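Local coordinates for protein extracellular serine protease (Aeromonas sobria, PDB 3WQB) that cleaves peptide bonds after Lys-Lys or Lys-Arg pairs as a calcium-binding, furin-like secreted serine protease and activates the host plasma kallikrein/kinin system, at residues A[97-102]-A[155-160]; A[351-356]-A[424-429]; A[438-443]-A[474-479]. The protein carries 1 engineered substitution. One frame throughout, in Å; residues are numbered along the deposited sequence.

Contact 1: residues A[97-102]-A[155-160]; sequences KNVVTG and QKDWLY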
ATOM      1  N   LYS A  97       4.952 -15.727  14.378  1.00 12.62           N
ATOM      2  CA  LYS A  97       6.387 -15.981  14.373  1.00 12.79           C
ATOM      3  C   LYS A  97       7.181 -14.701  14.576  1.00 12.69           C
ATOM      4  O   LYS A  97       6.927 -13.661  13.947  1.00 12.83           O
ATOM      5  CB  LYS A  97       6.845 -16.691  13.092  1.00 12.97           C
ATOM      6  CG  LYS A  97       8.303 -17.141  13.149  1.00 14.83           C
ATOM      7  CD  LYS A  97       8.722 -17.994  11.969  1.00 17.23           C
ATOM      8  CE  LYS A  97      10.211 -18.301  12.055  1.00 18.25           C
ATOM      9  NZ  LYS A  97      10.635 -19.167  10.923  1.00 20.20           N
ATOM     10  N   ASN A  98       8.147 -14.796  15.480  1.00 12.57           N
ATOM     11  CA  ASN A  98       9.166 -13.785  15.620  1.00 12.74           C
ATOM     12  C   ASN A  98      10.291 -14.164  14.667  1.00 13.37           C
ATOM     13  O   ASN A  98      11.003 -15.150  14.886  1.00 13.76           O
ATOM     14  CB  ASN A  98       9.663 -13.749  17.061  1.00 12.87           C
ATOM     15  CG  ASN A  98      10.532 -12.555  17.337  1.00 12.78           C
ATOM     16  OD1 ASN A  98      11.390 -12.207  16.535  1.00 12.78           O
ATOM     17  ND2 ASN A  98      10.319 -11.914  18.485  1.00 14.40           N
ATOM     18  N   VAL A  99      10.435 -13.410  13.584  1.00 13.60           N
ATOM     19  CA  VAL A  99      11.416 -13.777  12.561  1.00 14.83           C
ATOM     20  C   VAL A  99      12.843 -13.387  12.956  1.00 15.41           C
ATOM     21  O   VAL A  99      13.806 -13.826  12.324  1.00 16.51           O
ATOM     22  CB  VAL A  99      11.049 -13.225  11.158  1.00 14.79           C
ATOM     23  CG1 VAL A  99       9.675 -13.721  10.731  1.00 15.19           C
ATOM     24  CG2 VAL A  99      11.117 -11.697  11.120  1.00 15.16           C
ATOM     25  N   VAL A 100      12.972 -12.575  14.004  1.00 15.78           N
ATOM     26  CA  VAL A 100      14.286 -12.208  14.534  1.00 16.66           C
ATOM     27  C   VAL A 100      14.839 -13.323  15.439  1.00 17.23           C
ATOM     28  O   VAL A 100      15.971 -13.768  15.249  1.00 18.46           O
ATOM     29  CB  VAL A 100      14.242 -10.847  15.271  1.00 16.34           C
ATOM     30  CG1 VAL A 100      15.624 -10.496  15.835  1.00 17.21           C
ATOM     31  CG2 VAL A 100      13.748  -9.751  14.331  1.00 16.31           C
ATOM     32  N   THR A 101      14.026 -13.793  16.387  1.00 17.18           N
ATOM     33  CA  THR A 101      14.473 -14.780  17.381  1.00 17.36           C
ATOM     34  C   THR A 101      14.110 -16.222  17.008  1.00 17.45           C
ATOM     35  O   THR A 101      14.677 -17.180  17.552  1.00 18.64           O
ATOM     36  CB  THR A 101      13.868 -14.491  18.773  1.00 17.51           C
ATOM     37  OG1 THR A 101      12.445 -14.643  18.719  1.00 16.68           O
ATOM     38  CG2 THR A 101      14.206 -13.077  19.245  1.00 18.31           C
ATOM     39  N   GLY A 102      13.153 -16.380  16.096  1.00 16.85           N
ATOM     40  CA  GLY A 102      12.639 -17.698  15.742  1.00 16.41           C
ATOM     41  C   GLY A 102      11.510 -18.197  16.626  1.00 15.92           C
ATOM     42  O   GLY A 102      10.962 -19.269  16.381  1.00 16.53           O
ATOM     43  N   GLN A 155      13.332 -12.699   2.144  1.00 11.57           N
ATOM     44  CA  GLN A 155      12.326 -13.356   1.314  1.00 11.64           C
ATOM     45  C   GLN A 155      11.663 -14.542   2.022  1.00 11.58           C
ATOM     46  O   GLN A 155      10.443 -14.694   1.966  1.00 12.00           O
ATOM     47  CB  GLN A 155      12.915 -13.798  -0.029  1.00 12.05           C
ATOM     48  CG  GLN A 155      11.848 -14.227  -1.059  1.00 13.58           C
ATOM     49  CD  GLN A 155      11.072 -13.065  -1.641  1.00 13.64           C
ATOM     50  OE1 GLN A 155      11.347 -11.908  -1.332  1.00 15.84           O
ATOM     51  NE2 GLN A 155      10.116 -13.364  -2.521  1.00 12.65           N
ATOM     52  N   LYS A 156      12.447 -15.367   2.710  1.00 11.64           N
ATOM     53  CA  LYS A 156      11.881 -16.539   3.382  1.00 12.64           C
ATOM     54  C   LYS A 156      10.847 -16.116   4.429  1.00 11.78           C
ATOM     55  O   LYS A 156       9.852 -16.796   4.643  1.00 12.13           O
ATOM     56  CB  LYS A 156      12.983 -17.402   4.006  1.00 13.74           C
ATOM     57  CG  LYS A 156      13.680 -16.806   5.205  1.00 16.35           C
ATOM     58  CD  LYS A 156      14.551 -17.862   5.902  1.00 19.92           C
ATOM     59  CE  LYS A 156      15.330 -17.253   7.056  1.00 23.41           C
ATOM     60  NZ  LYS A 156      16.332 -18.199   7.621  1.00 26.35           N
ATOM     61  N   ASP A 157      11.086 -14.970   5.063  1.00 11.23           N
ATOM     62  CA  ASP A 157      10.181 -14.461   6.092  1.00 11.02           C
ATOM     63  C   ASP A 157       8.933 -13.796   5.494  1.00 10.46           C
ATOM     64  O   ASP A 157       7.831 -13.946   6.043  1.00 10.92           O
ATOM     65  CB  ASP A 157      10.924 -13.529   7.043  1.00 11.20           C
ATOM     66  CG  ASP A 157      11.998 -14.256   7.833  1.00 11.82           C
ATOM     67  OD1 ASP A 157      11.810 -15.461   8.127  1.00 14.85           O
ATOM     68  OD2 ASP A 157      13.006 -13.615   8.174  1.00 13.61           O
ATOM     69  N   TRP A 158       9.091 -13.090   4.368  1.00 10.27           N
ATOM     70  CA  TRP A 158       7.910 -12.575   3.655  1.00 10.20           C
ATOM     71  C   TRP A 158       6.984 -13.730   3.252  1.00 10.47           C
ATOM     72  O   TRP A 158       5.786 -13.678   3.491  1.00 10.34           O
ATOM     73  CB  TRP A 158       8.287 -11.748   2.419  1.00 10.19           C
ATOM     74  CG  TRP A 158       8.931 -10.424   2.713  1.00  9.80           C
ATOM     75  CD1 TRP A 158      10.197 -10.038   2.371  1.00  9.88           C
ATOM     76  CD2 TRP A 158       8.342  -9.304   3.388  1.00  9.49           C
ATOM     77  NE1 TRP A 158      10.433  -8.744   2.782  1.00 10.76           N
ATOM     78  CE2 TRP A 158       9.317  -8.276   3.422  1.00  9.71           C
ATOM     79  CE3 TRP A 158       7.087  -9.065   3.973  1.00  9.96           C
ATOM     80  CZ2 TRP A 158       9.079  -7.034   4.019  1.00  9.96           C
ATOM     81  CZ3 TRP A 158       6.857  -7.832   4.578  1.00 10.73           C
ATOM     82  CH2 TRP A 158       7.845  -6.828   4.588  1.00  9.86           C
ATOM     83  N   LEU A 159       7.550 -14.769   2.648  1.00 10.38           N
ATOM     84  CA  LEU A 159       6.792 -15.963   2.293  1.00 10.67           C
ATOM     85  C   LEU A 159       6.081 -16.558   3.511  1.00 10.58           C
ATOM     86  O   LEU A 159       4.886 -16.873   3.451  1.00 10.90           O
ATOM     87  CB  LEU A 159       7.734 -17.002   1.678  1.00 11.28           C
ATOM     88  CG  LEU A 159       8.268 -16.675   0.283  1.00 11.22           C
ATOM     89  CD1 LEU A 159       9.324 -17.685  -0.092  1.00 13.00           C
ATOM     90  CD2 LEU A 159       7.139 -16.653  -0.752  1.00 12.91           C
ATOM     91  N   TYR A 160       6.810 -16.689   4.622  1.00 10.41           N
ATOM     92  CA  TYR A 160       6.270 -17.294   5.823  1.00 11.42           C
ATOM     93  C   TYR A 160       5.024 -16.556   6.324  1.00 10.93           C
ATOM     94  O   TYR A 160       4.043 -17.175   6.760  1.00 11.76           O
ATOM     95  CB  TYR A 160       7.333 -17.383   6.933  1.00 11.78           C
ATOM     96  CG  TYR A 160       6.938 -18.355   8.023  1.00 11.99           C
ATOM     97  CD1 TYR A 160       6.101 -17.965   9.078  1.00 12.98           C
ATOM     98  CD2 TYR A 160       7.368 -19.681   7.981  1.00 13.34           C
ATOM     99  CE1 TYR A 160       5.708 -18.866  10.056  1.00 12.88           C
ATOM    100  CE2 TYR A 160       6.989 -20.575   8.952  1.00 13.16           C
ATOM    101  CZ  TYR A 160       6.155 -20.173   9.986  1.00 12.88           C
ATOM    102  OH  TYR A 160       5.768 -21.069  10.946  1.00 14.33           O
TER
HETATM  103  O   HOH W   1      10.347 -17.692   8.437  1.00 21.81           O
HETATM  104  O   HOH W   2      14.986 -13.519   9.876  1.00 20.01           O
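A cation-pi contact between Lys97 and Tyr160 joins a surface loop of the subtilisin domain to helix 155-164. The loop lies beside strand 140-144, an outermost strand of the parallel sheet, and Lys97 pairs through its backbone with Gly143. The Lys97 side chain is fully extended and crosses Tyr160 at about a right angle. Lys97 CD sits over one ring face, 3.7 Å from Tyr160 CE1. Lys97 NZ lies over the same face, 4.5 Å from the ring centroid and 16° off the normal. Phe144 of the strand touches both side chains.

Further along, Val99 lies alongside Asp157. Val99 CB is 3.6 Å from Asp157 OD2, while Val99 CG1 packs beside the carboxylate carbon. The loop keeps its turn through Asn98, whose OD1 accepts from Thr101 N in an Asx motif. Asn145 ND2 donates to the same oxygen.

Two waters join the segments at the Asp157 carboxylate. One accepts from Lys97 NZ and donates to Asp157 OD1 at 2.7 Å, so the two charges meet through water. The other donates to Asp157 OD2 at 2.6 Å and to Val99 O at 2.7 Å.

Contact 2: residues A[351-356]-A[424-429]; sequences SAYPDL and ELAANH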
ATOM      1  N   SER A 351     -17.405 -12.482   7.731  1.00 12.48           N
ATOM      2  CA  SER A 351     -18.098 -13.213   8.794  1.00 12.52           C
ATOM      3  C   SER A 351     -19.597 -13.312   8.531  1.00 13.04           C
ATOM      4  O   SER A 351     -20.217 -14.313   8.892  1.00 14.25           O
ATOM      5  CB  SER A 351     -17.813 -12.624  10.175  1.00 12.32           C
ATOM      6  OG  SER A 351     -18.454 -11.375  10.393  1.00 11.86           O
ATOM      7  N   ALA A 352     -20.162 -12.284   7.897  1.00 12.99           N
ATOM      8  CA  ALA A 352     -21.591 -12.233   7.564  1.00 13.53           C
ATOM      9  C   ALA A 352     -21.927 -13.101   6.357  1.00 14.19           C
ATOM     10  O   ALA A 352     -23.017 -13.682   6.285  1.00 15.08           O
ATOM     11  CB  ALA A 352     -22.018 -10.806   7.306  1.00 13.76           C
ATOM     12  N   TYR A 353     -20.987 -13.186   5.415  1.00 14.33           N
ATOM     13  CA  TYR A 353     -21.195 -13.870   4.144  1.00 14.78           C
ATOM     14  C   TYR A 353     -19.945 -14.659   3.787  1.00 15.06           C
ATOM     15  O   TYR A 353     -19.177 -14.261   2.907  1.00 14.68           O
ATOM     16  CB  TYR A 353     -21.577 -12.862   3.046  1.00 15.02           C
ATOM     17  CG  TYR A 353     -22.943 -12.269   3.296  1.00 15.05           C
ATOM     18  CD1 TYR A 353     -24.097 -12.965   2.942  1.00 16.42           C
ATOM     19  CD2 TYR A 353     -23.080 -11.044   3.957  1.00 14.65           C
ATOM     20  CE1 TYR A 353     -25.350 -12.450   3.210  1.00 16.10           C
ATOM     21  CE2 TYR A 353     -24.335 -10.510   4.230  1.00 15.58           C
ATOM     22  CZ  TYR A 353     -25.460 -11.216   3.848  1.00 15.45           C
ATOM     23  OH  TYR A 353     -26.700 -10.705   4.125  1.00 16.62           O
ATOM     24  N   PRO A 354     -19.744 -15.804   4.460  1.00 15.52           N
ATOM     25  CA  PRO A 354     -18.480 -16.535   4.357  1.00 16.29           C
ATOM     26  C   PRO A 354     -18.213 -17.194   3.008  1.00 16.60           C
ATOM     27  O   PRO A 354     -17.089 -17.642   2.770  1.00 17.26           O
ATOM     28  CB  PRO A 354     -18.592 -17.591   5.468  1.00 16.47           C
ATOM     29  CG  PRO A 354     -20.038 -17.715   5.733  1.00 17.24           C
ATOM     30  CD  PRO A 354     -20.631 -16.376   5.493  1.00 15.80           C
ATOM     31  N   ASP A 355     -19.220 -17.243   2.136  1.00 16.98           N
ATOM     32  CA  ASP A 355     -19.062 -17.893   0.832  1.00 17.98           C
ATOM     33  C   ASP A 355     -18.574 -16.957  -0.263  1.00 17.63           C
ATOM     34  O   ASP A 355     -18.189 -17.409  -1.345  1.00 18.65           O
ATOM     35  CB  ASP A 355     -20.369 -18.562   0.385  1.00 18.71           C
ATOM     36  CG  ASP A 355     -20.764 -19.727   1.271  1.00 21.77           C
ATOM     37  OD1 ASP A 355     -19.920 -20.194   2.065  1.00 24.23           O
ATOM     38  OD2 ASP A 355     -21.924 -20.180   1.163  1.00 25.66           O
ATOM     39  N   LEU A 356     -18.591 -15.655   0.011  1.00 16.19           N
ATOM     40  CA  LEU A 356     -18.199 -14.661  -0.988  1.00 15.54           C
ATOM     41  C   LEU A 356     -16.699 -14.620  -1.232  1.00 14.23           C
ATOM     42  O   LEU A 356     -15.901 -14.703  -0.300  1.00 14.51           O
ATOM     43  CB  LEU A 356     -18.721 -13.282  -0.596  1.00 15.92           C
ATOM     44  CG  LEU A 356     -20.249 -13.185  -0.671  1.00 17.98           C
ATOM     45  CD1 LEU A 356     -20.685 -11.772  -0.382  1.00 21.08           C
ATOM     46  CD2 LEU A 356     -20.784 -13.637  -2.032  1.00 19.89           C
ATOM     47  N   GLU A 424     -25.933  -4.509   3.352  1.00 12.67           N
ATOM     48  CA  GLU A 424     -27.228  -4.432   2.674  1.00 13.39           C
ATOM     49  C   GLU A 424     -27.132  -4.992   1.257  1.00 13.82           C
ATOM     50  O   GLU A 424     -27.978  -5.769   0.824  1.00 14.64           O
ATOM     51  CB  GLU A 424     -27.719  -2.987   2.637  1.00 13.78           C
ATOM     52  CG  GLU A 424     -29.109  -2.809   2.066  1.00 16.57           C
ATOM     53  CD  GLU A 424     -29.565  -1.375   2.153  1.00 20.23           C
ATOM     54  OE1 GLU A 424     -29.164  -0.573   1.287  1.00 23.57           O
ATOM     55  OE2 GLU A 424     -30.308  -1.044   3.098  1.00 23.61           O
ATOM     56  N   LEU A 425     -26.083  -4.618   0.539  1.00 13.90           N
ATOM     57  CA  LEU A 425     -25.914  -5.093  -0.826  1.00 14.49           C
ATOM     58  C   LEU A 425     -25.571  -6.579  -0.846  1.00 14.36           C
ATOM     59  O   LEU A 425     -25.997  -7.308  -1.742  1.00 14.64           O
ATOM     60  CB  LEU A 425     -24.842  -4.283  -1.561  1.00 14.86           C
ATOM     61  CG  LEU A 425     -25.095  -2.803  -1.872  1.00 16.50           C
ATOM     62  CD1 LEU A 425     -23.960  -2.237  -2.706  1.00 17.77           C
ATOM     63  CD2 LEU A 425     -26.424  -2.610  -2.587  1.00 17.50           C
ATOM     64  N   ALA A 426     -24.821  -7.031   0.157  1.00 14.00           N
ATOM     65  CA  ALA A 426     -24.364  -8.422   0.209  1.00 14.77           C
ATOM     66  C   ALA A 426     -25.505  -9.425   0.285  1.00 15.55           C
ATOM     67  O   ALA A 426     -25.398 -10.523  -0.256  1.00 15.90           O
ATOM     68  CB  ALA A 426     -23.397  -8.626   1.370  1.00 14.25           C
ATOM     69  N   ALA A 427     -26.595  -9.026   0.940  1.00 15.93           N
ATOM     70  CA  ALA A 427     -27.757  -9.891   1.140  1.00 17.19           C
ATOM     71  C   ALA A 427     -28.359 -10.317  -0.190  1.00 17.98           C
ATOM     72  O   ALA A 427     -29.001 -11.367  -0.276  1.00 18.71           O
ATOM     73  CB  ALA A 427     -28.795  -9.175   1.989  1.00 17.10           C
ATOM     74  N   ASN A 428     -28.147  -9.506  -1.223  1.00 18.32           N
ATOM     75  CA  ASN A 428     -28.718  -9.777  -2.540  1.00 19.25           C
ATOM     76  C   ASN A 428     -27.673  -9.964  -3.632  1.00 19.08           C
ATOM     77  O   ASN A 428     -27.991  -9.976  -4.823  1.00 19.90           O
ATOM     78  CB  ASN A 428     -29.707  -8.672  -2.904  1.00 20.05           C
ATOM     79  CG  ASN A 428     -30.966  -8.733  -2.060  1.00 21.56           C
ATOM     80  OD1 ASN A 428     -31.360  -7.751  -1.435  1.00 24.34           O
ATOM     81  ND2 ASN A 428     -31.594  -9.904  -2.024  1.00 23.70           N
ATOM     82  N   HIS A 429     -26.423 -10.133  -3.220  1.00 18.59           N
ATOM     83  CA  HIS A 429     -25.328 -10.213  -4.165  1.00 18.25           C
ATOM     84  C   HIS A 429     -25.321 -11.545  -4.905  1.00 19.11           C
ATOM     85  O   HIS A 429     -25.512 -12.604  -4.305  1.00 20.45           O
ATOM     86  CB  HIS A 429     -24.001  -9.997  -3.438  1.00 17.61           C
ATOM     87  CG  HIS A 429     -22.817  -9.980  -4.347  1.00 15.89           C
ATOM     88  ND1 HIS A 429     -22.520  -8.913  -5.168  1.00 16.73           N
ATOM     89  CD2 HIS A 429     -21.847 -10.901  -4.559  1.00 15.01           C
ATOM     90  CE1 HIS A 429     -21.417  -9.178  -5.848  1.00 15.49           C
ATOM     91  NE2 HIS A 429     -20.990 -10.379  -5.498  1.00 15.02           N
TER
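Tyr353 CG stands anti to its own carbonyl carbon (chi1 -68°), and this swings the phenol ring across to Ala426 and Ala427. On the other segment the imidazole of His429 is placed with CG anti to the backbone N (chi1 -177°), which brings its CD2 to Leu356. The contact joins two helix ends of the protease. Tyr353 is the first residue to leave the helical backbone after helix 335-352. The chain then makes a type I turn from Tyr353 to Leu356. A type I turn from Ala426 to His429 lies at the end of the other segment.

The methyl of Ala426 lies over one face of the Tyr353 ring. Ala426 CB is 3.6 Å from Tyr353 CE2 and makes a CH-pi contact with the ring. Toward the far end of the ring, Tyr353 OH comes to 3.3 Å from Ala427 CA and to 3.4 Å from Ala427 CB. Leu423 of helix 419-426 also touches Tyr353.

Leu356 and His429 form the second touch. Leu356 CD2 meets the imidazole at its edge, near the ring plane, 3.9 Å from His429 CD2. Leu364 of helix 358-368 touches both side chains. His429 NE2 is hydrogen-bonded to Asp360 OD1 of that helix, which should limit rotation of the imidazole.

Across the two segments the contact is mainly van der Waals and CH-pi, and the Tyr353 hydroxyl packs against Ala427 without a hydrogen bond to it. The polar bond of His429 is made with a third helix.

Contact 3: residues A[438-443]-A[474-479]; sequences LPWQKI and AVQVMV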
ATOM      1  N   LEU A 438      -6.260 -11.023 -19.108  1.00 14.22           N
ATOM      2  CA  LEU A 438      -5.916 -11.046 -20.520  1.00 14.81           C
ATOM      3  C   LEU A 438      -4.403 -11.042 -20.681  1.00 15.59           C
ATOM      4  O   LEU A 438      -3.691 -10.475 -19.854  1.00 16.13           O
ATOM      5  CB  LEU A 438      -6.540  -9.865 -21.276  1.00 14.99           C
ATOM      6  CG  LEU A 438      -8.062  -9.833 -21.417  1.00 15.55           C
ATOM      7  CD1 LEU A 438      -8.488  -8.630 -22.235  1.00 17.06           C
ATOM      8  CD2 LEU A 438      -8.594 -11.111 -22.061  1.00 16.40           C
ATOM      9  N   PRO A 439      -3.898 -11.688 -21.743  1.00 15.77           N
ATOM     10  CA  PRO A 439      -2.462 -11.631 -21.981  1.00 16.00           C
ATOM     11  C   PRO A 439      -1.985 -10.182 -22.108  1.00 15.83           C
ATOM     12  O   PRO A 439      -2.703  -9.337 -22.651  1.00 16.29           O
ATOM     13  CB  PRO A 439      -2.299 -12.362 -23.318  1.00 16.32           C
ATOM     14  CG  PRO A 439      -3.491 -13.248 -23.416  1.00 16.84           C
ATOM     15  CD  PRO A 439      -4.603 -12.504 -22.748  1.00 15.99           C
ATOM     16  N   TRP A 440      -0.795  -9.908 -21.585  1.00 15.45           N
ATOM     17  CA  TRP A 440      -0.146  -8.616 -21.792  1.00 15.19           C
ATOM     18  C   TRP A 440      -0.053  -8.349 -23.293  1.00 15.30           C
ATOM     19  O   TRP A 440       0.276  -9.256 -24.077  1.00 16.11           O
ATOM     20  CB  TRP A 440       1.264  -8.621 -21.206  1.00 15.18           C
ATOM     21  CG  TRP A 440       1.356  -8.500 -19.716  1.00 15.46           C
ATOM     22  CD1 TRP A 440       1.563  -9.511 -18.826  1.00 17.14           C
ATOM     23  CD2 TRP A 440       1.285  -7.292 -18.942  1.00 15.14           C
ATOM     24  NE1 TRP A 440       1.609  -9.018 -17.549  1.00 17.61           N
ATOM     25  CE2 TRP A 440       1.451  -7.655 -17.589  1.00 15.99           C
ATOM     26  CE3 TRP A 440       1.083  -5.943 -19.261  1.00 14.86           C
ATOM     27  CZ2 TRP A 440       1.418  -6.717 -16.551  1.00 16.31           C
ATOM     28  CZ3 TRP A 440       1.064  -5.008 -18.233  1.00 15.55           C
ATOM     29  CH2 TRP A 440       1.230  -5.399 -16.894  1.00 15.29           C
ATOM     30  N   GLN A 441      -0.393  -7.125 -23.685  1.00 14.89           N
ATOM     31  CA  GLN A 441      -0.200  -6.654 -25.045  1.00 14.82           C
ATOM     32  C   GLN A 441       0.877  -5.591 -25.012  1.00 14.64           C
ATOM     33  O   GLN A 441       0.704  -4.544 -24.372  1.00 14.73           O
ATOM     34  CB  GLN A 441      -1.488  -6.070 -25.624  1.00 15.52           C
ATOM     35  CG  GLN A 441      -2.514  -7.114 -25.931  1.00 17.27           C
ATOM     36  CD  GLN A 441      -3.658  -6.626 -26.798  1.00 17.86           C
ATOM     37  OE1 GLN A 441      -3.661  -5.503 -27.342  1.00 19.59           O
ATOM     38  NE2 GLN A 441      -4.648  -7.478 -26.940  1.00 18.96           N
ATOM     39  N   LYS A 442       1.989  -5.872 -25.691  1.00 14.72           N
ATOM     40  CA  LYS A 442       3.135  -4.964 -25.723  1.00 15.30           C
ATOM     41  C   LYS A 442       3.139  -4.144 -27.004  1.00 15.15           C
ATOM     42  O   LYS A 442       2.931  -4.671 -28.101  1.00 15.52           O
ATOM     43  CB  LYS A 442       4.456  -5.736 -25.572  1.00 15.96           C
ATOM     44  CG  LYS A 442       5.686  -4.831 -25.447  1.00 17.03           C
ATOM     45  CD  LYS A 442       6.891  -5.571 -24.896  1.00 20.72           C
ATOM     46  CE  LYS A 442       8.036  -4.605 -24.621  1.00 22.69           C
ATOM     47  NZ  LYS A 442       9.118  -5.231 -23.805  1.00 24.99           N
ATOM     48  N   ILE A 443       3.392  -2.851 -26.848  1.00 15.41           N
ATOM     49  CA  ILE A 443       3.463  -1.929 -27.967  1.00 16.44           C
ATOM     50  C   ILE A 443       4.837  -1.274 -27.945  1.00 16.78           C
ATOM     51  O   ILE A 443       5.124  -0.451 -27.078  1.00 16.97           O
ATOM     52  CB  ILE A 443       2.351  -0.839 -27.892  1.00 16.26           C
ATOM     53  CG1 ILE A 443       0.957  -1.466 -27.727  1.00 16.88           C
ATOM     54  CG2 ILE A 443       2.395   0.061 -29.122  1.00 17.02           C
ATOM     55  CD1 ILE A 443       0.520  -1.660 -26.285  1.00 17.50           C
ATOM     56  N   ALA A 474      -9.745  -4.127 -13.253  1.00 10.90           N
ATOM     57  CA  ALA A 474      -8.588  -3.251 -13.146  1.00 10.80           C
ATOM     58  C   ALA A 474      -7.767  -3.362 -14.410  1.00 10.77           C
ATOM     59  O   ALA A 474      -7.892  -4.339 -15.165  1.00 11.06           O
ATOM     60  CB  ALA A 474      -7.743  -3.611 -11.922  1.00 11.52           C
ATOM     61  N   VAL A 475      -6.954  -2.341 -14.655  1.00 10.29           N
ATOM     62  CA  VAL A 475      -5.961  -2.399 -15.722  1.00 11.12           C
ATOM     63  C   VAL A 475      -4.570  -2.148 -15.164  1.00 10.97           C
ATOM     64  O   VAL A 475      -4.377  -1.270 -14.305  1.00 10.83           O
ATOM     65  CB  VAL A 475      -6.257  -1.419 -16.910  1.00 12.06           C
ATOM     66  CG1 VAL A 475      -7.567  -1.772 -17.590  1.00 13.35           C
ATOM     67  CG2 VAL A 475      -6.278   0.021 -16.460  1.00 13.52           C
ATOM     68  N   GLN A 476      -3.608  -2.920 -15.658  1.00 11.06           N
ATOM     69  CA  GLN A 476      -2.203  -2.697 -15.376  1.00 11.19           C
ATOM     70  C   GLN A 476      -1.519  -2.236 -16.640  1.00 11.60           C
ATOM     71  O   GLN A 476      -1.851  -2.685 -17.747  1.00 12.01           O
ATOM     72  CB  GLN A 476      -1.529  -3.971 -14.883  1.00 11.63           C
ATOM     73  CG  GLN A 476      -2.034  -4.460 -13.537  1.00 11.14           C
ATOM     74  CD  GLN A 476      -1.538  -5.847 -13.219  1.00 12.55           C
ATOM     75  OE1 GLN A 476      -1.619  -6.744 -14.059  1.00 13.14           O
ATOM     76  NE2 GLN A 476      -1.043  -6.044 -11.998  1.00 12.68           N
ATOM     77  N   VAL A 477      -0.567  -1.331 -16.460  1.00 12.02           N
ATOM     78  CA  VAL A 477       0.254  -0.817 -17.546  1.00 13.21           C
ATOM     79  C   VAL A 477       1.714  -0.889 -17.114  1.00 13.12           C
ATOM     80  O   VAL A 477       2.045  -0.581 -15.963  1.00 14.85           O
ATOM     81  CB  VAL A 477      -0.149   0.648 -17.894  1.00 13.99           C
ATOM     82  CG1 VAL A 477       0.883   1.356 -18.734  1.00 16.05           C
ATOM     83  CG2 VAL A 477      -1.483   0.683 -18.608  1.00 14.03           C
ATOM     84  N   MET A 478       2.586  -1.314 -18.024  1.00 12.62           N
ATOM     85  CA  MET A 478       4.025  -1.142 -17.824  1.00 13.23           C
ATOM     86  C   MET A 478       4.505  -0.130 -18.840  1.00 12.84           C
ATOM     87  O   MET A 478       4.035  -0.135 -19.977  1.00 13.06           O
ATOM     88  CB  MET A 478       4.778  -2.459 -17.987  1.00 13.62           C
ATOM     89  CG  MET A 478       4.511  -3.427 -16.852  1.00 15.19           C
ATOM     90  SD  MET A 478       5.502  -4.917 -16.998  1.00 19.35           S
ATOM     91  CE  MET A 478       4.861  -5.658 -18.500  1.00 19.78           C
ATOM     92  N   VAL A 479       5.404   0.759 -18.420  1.00 12.18           N
ATOM     93  CA  VAL A 479       5.936   1.807 -19.310  1.00 12.28           C
ATOM     94  C   VAL A 479       7.460   1.804 -19.304  1.00 12.02           C
ATOM     95  O   VAL A 479       8.095   1.665 -18.248  1.00 12.12           O
ATOM     96  CB  VAL A 479       5.408   3.231 -18.943  1.00 12.40           C
ATOM     97  CG1 VAL A 479       6.003   4.291 -19.883  1.00 13.79           C
ATOM     98  CG2 VAL A 479       3.899   3.282 -19.019  1.00 14.02           C
TER
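The Trp440 indole has the Met478 methyl over one face of its six-membered ring and the Val477 backbone at its edge. Met478 CE lies 3.7 Å from the centroid of that ring, only 5° off the normal. Met478 SD is above the same face but further off, at 4.6 Å from the centroid, in a Met-aromatic contact. The Met478 chain is bent at its last torsion (chi3 -65°), which turns the methyl over the ring. Met478 CG also touches the indole, 3.8 Å from Trp440 CH2.

Gln476 meets the ring too. Its CB approaches obliquely, 3.7 Å from Trp440 CH2. The Gln476 amide plane is tilted only 17° from the indole plane, with OE1 3.9 Å from Trp440 CZ2.

The contact belongs to the beta-sheet of the P-domain. Strands 436-444 and 471-482 both pair antiparallel with strand 583-595. Trp440 reaches across that strand, touching Ser589 and Arg591, to the side chains of 474-479.

Between the two segments the contact is thus made by dispersion and CH-pi forces. The amide nitrogen of Gln476 is used elsewhere: NE2 donates to Ser251 O. Met478 touches Asn189. Ser251 and Asn189 both belong to the protease part of the chain, so the residues that pack on Trp440 also take part in the interface between the two domains.

In the fold
The three contacts come in series along the chain, each closing before the next opens. Contacts 1 and 2 lie about 34 Å apart, centre to centre. Contact 1 is at the edge of the parallel sheet of the subtilisin domain. Contact 2 joins the ends of helices 335-352 and 419-426; the first of these carries the engineered Ala336, at a predicted charge-relay position, near its start. Contact 3 is in the P-domain, about 33 Å from contact 1 and about 32 Å from contact 2 between centres. Strand 436-444 follows helix 419-426 directly, so contacts 2 and 3 flank the passage from protease to P-domain. None of the three touches another.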